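Local coordinates for amidohydrolase (Staphylococcus aureus, PDB 3NUR), which probably hydrolyses carbon–nitrogen bonds of amide-type substrates at a metal site inside a TIM barrel, here occupied by a calcium ion, at residues 189-194 and 229-234. Numbering follows the deposited sequence.
Sequences IYLHPA and GIHAIH. With CA (calcium ion), chain B.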
loop_
_atom_site.group_PDB
_atom_site.type_symbol
_atom_site.label_atom_id
_atom_site.label_comp_id
_atom_site.label_asym_id
_atom_site.label_seq_id
_atom_site.Cartn_x
_atom_site.Cartn_y
_atom_site.Cartn_z
ATOM N N ILE A 189 -5.871 -3.737 3.601
ATOM C CA ILE A 189 -5.683 -2.299 3.393
ATOM C C ILE A 189 -4.180 -2.104 3.124
ATOM O O ILE A 189 -3.355 -2.497 3.939
ATOM C CB ILE A 189 -6.139 -1.427 4.607
ATOM C CG1 ILE A 189 -7.669 -1.512 4.869
ATOM C CG2 ILE A 189 -5.689 0.017 4.429
ATOM C CD1 ILE A 189 -8.081 -0.948 6.211
ATOM N N TYR A 190 -3.837 -1.492 2.001
ATOM C CA TYR A 190 -2.452 -1.160 1.657
ATOM C C TYR A 190 -2.237 0.265 2.193
ATOM O O TYR A 190 -2.979 1.172 1.810
ATOM C CB TYR A 190 -2.252 -1.182 0.114
ATOM C CG TYR A 190 -0.813 -1.358 -0.349
ATOM C CD1 TYR A 190 -0.450 -2.423 -1.168
ATOM C CD2 TYR A 190 0.174 -0.432 -0.009
ATOM C CE1 TYR A 190 0.864 -2.597 -1.596
ATOM C CE2 TYR A 190 1.493 -0.581 -0.454
ATOM C CZ TYR A 190 1.831 -1.666 -1.250
ATOM O OH TYR A 190 3.132 -1.868 -1.647
ATOM N N LEU A 191 -1.262 0.459 3.111
ATOM C CA LEU A 191 -0.959 1.786 3.697
ATOM C C LEU A 191 0.277 2.311 2.964
ATOM O O LEU A 191 1.356 1.732 3.078
ATOM C CB LEU A 191 -0.696 1.660 5.204
ATOM C CG LEU A 191 -0.619 2.964 6.017
ATOM C CD1 LEU A 191 -1.985 3.695 6.037
ATOM C CD2 LEU A 191 -0.181 2.659 7.452
ATOM N N HIS A 192 0.092 3.368 2.171
ATOM C CA HIS A 192 1.093 3.942 1.261
ATOM C C HIS A 192 1.572 5.325 1.740
ATOM O O HIS A 192 0.782 6.074 2.309
ATOM C CB HIS A 192 0.425 4.069 -0.129
ATOM C CG HIS A 192 1.314 4.480 -1.271
ATOM N ND1 HIS A 192 1.758 5.773 -1.405
ATOM C CD2 HIS A 192 1.774 3.753 -2.311
ATOM C CE1 HIS A 192 2.525 5.782 -2.485
ATOM N NE2 HIS A 192 2.553 4.594 -3.068
ATOM N N PRO A 193 2.820 5.729 1.421
ATOM C CA PRO A 193 3.277 7.061 1.847
ATOM C C PRO A 193 2.616 8.223 1.090
ATOM O O PRO A 193 2.030 8.049 0.018
ATOM C CB PRO A 193 4.779 7.022 1.569
ATOM C CG PRO A 193 4.950 5.995 0.486
ATOM C CD PRO A 193 3.931 4.942 0.825
ATOM N N ALA A 194 2.711 9.415 1.666
ATOM C CA ALA A 194 2.264 10.671 1.062
ATOM C C ALA A 194 3.045 11.812 1.746
ATOM O O ALA A 194 3.653 11.559 2.797
ATOM C CB ALA A 194 0.761 10.855 1.242
ATOM N N GLY A 229 5.946 4.064 8.151
ATOM C CA GLY A 229 6.350 3.027 9.104
ATOM C C GLY A 229 5.835 3.379 10.490
ATOM O O GLY A 229 5.290 2.529 11.203
ATOM N N ILE A 230 5.981 4.662 10.875
ATOM C CA ILE A 230 5.505 5.149 12.179
ATOM C C ILE A 230 3.977 4.999 12.247
ATOM O O ILE A 230 3.449 4.531 13.265
ATOM C CB ILE A 230 6.040 6.590 12.444
ATOM C CG1 ILE A 230 7.578 6.550 12.690
ATOM C CG2 ILE A 230 5.293 7.299 13.597
ATOM C CD1 ILE A 230 8.300 7.934 12.746
ATOM N N HIS A 231 3.278 5.335 11.158
ATOM C CA HIS A 231 1.829 5.225 11.041
ATOM C C HIS A 231 1.411 3.755 11.235
ATOM O O HIS A 231 0.539 3.482 12.047
ATOM C CB HIS A 231 1.372 5.716 9.655
ATOM C CG HIS A 231 -0.106 5.970 9.545
ATOM N ND1 HIS A 231 -0.632 6.578 8.432
ATOM C CD2 HIS A 231 -1.115 5.729 10.426
ATOM C CE1 HIS A 231 -1.939 6.687 8.656
ATOM N NE2 HIS A 231 -2.279 6.161 9.827
ATOM N N ALA A 232 2.077 2.808 10.549
ATOM C CA ALA A 232 1.740 1.397 10.714
ATOM C C ALA A 232 1.948 0.949 12.179
ATOM O O ALA A 232 1.117 0.218 12.689
ATOM C CB ALA A 232 2.554 0.529 9.755
ATOM N N ILE A 233 3.028 1.412 12.854
ATOM C CA ILE A 233 3.286 1.071 14.263
ATOM C C ILE A 233 2.167 1.614 15.153
ATOM O O ILE A 233 1.722 0.904 16.036
ATOM C CB ILE A 233 4.705 1.507 14.718
ATOM C CG1 ILE A 233 5.776 0.706 13.927
ATOM C CG2 ILE A 233 4.880 1.270 16.236
ATOM C CD1 ILE A 233 7.156 1.461 13.857
ATOM N N HIS A 234 1.684 2.848 14.897
ATOM C CA HIS A 234 0.556 3.414 15.652
ATOM C C HIS A 234 -0.644 2.451 15.598
ATOM O O HIS A 234 -1.310 2.228 16.607
ATOM C CB HIS A 234 0.125 4.755 15.027
ATOM C CG HIS A 234 0.793 5.941 15.632
ATOM N ND1 HIS A 234 0.110 6.787 16.493
ATOM C CD2 HIS A 234 2.049 6.416 15.451
ATOM C CE1 HIS A 234 0.969 7.740 16.821
ATOM N NE2 HIS A 234 2.156 7.555 16.228
HETATM CA CA CA B . 3.640 3.847 -4.995
HETATM O O HOH W 1 0.352 6.375 5.292
HETATM O O HOH W 2 5.593 4.439 -4.223
HETATM O O HOH W 3 3.549 6.036 -5.539
#
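One face of the His231 imidazole is covered by Leu191, whose CD2 lies 4.2 Å from the ring centroid and 22° off the ring normal, a CH-pi contact displaced toward the rim near CG. The other leucine methyl, CD1, sits on the same side of the ring plane, by ND1 and CE1. The ring also meets Phe169, with the planes at about 40°. At its edge NE2 is hydrogen-bonded to the backbone N of Leu170. Water 1 donates to the backbone O of His192, and its 3.3 Å link to His231 ND1 is the longer of its two. The imidazole is thus held chiefly by the bond to Leu170, with the water adding to it. The His192 ring has Pro193 CD over one face, and its ND1 donates in the ring plane to a lone pair of Pro193 O at 2.7 Å.

Leu191 can cover His231 because its CG stands anti to the backbone N (chi1 -169°), carrying the isopropyl end out from strand 189-192 to meet the histidine side chain at about a right angle. CD2 also packs on the helix backbone, 3.8 Å from the N of Ala232, and touches the CB of that residue at 4.2 Å. Val228 and Leu235 of helix 223-237, with Met249 of the next strand, add to the apolar surroundings of the leucine.

The adjacent residue serves the other side of the strand. The bond from ND1 to Pro193 O probably helps orient His192 NE2, a second-shell effect, and NE2 binds calcium at 2.3 Å alongside Glu28, His30, Asp316 and two waters. A metal ligand at the C-terminal end of a barrel strand, with the neighbouring side chain packed outward on a helix, is characteristic of the amidohydrolase TIM barrel.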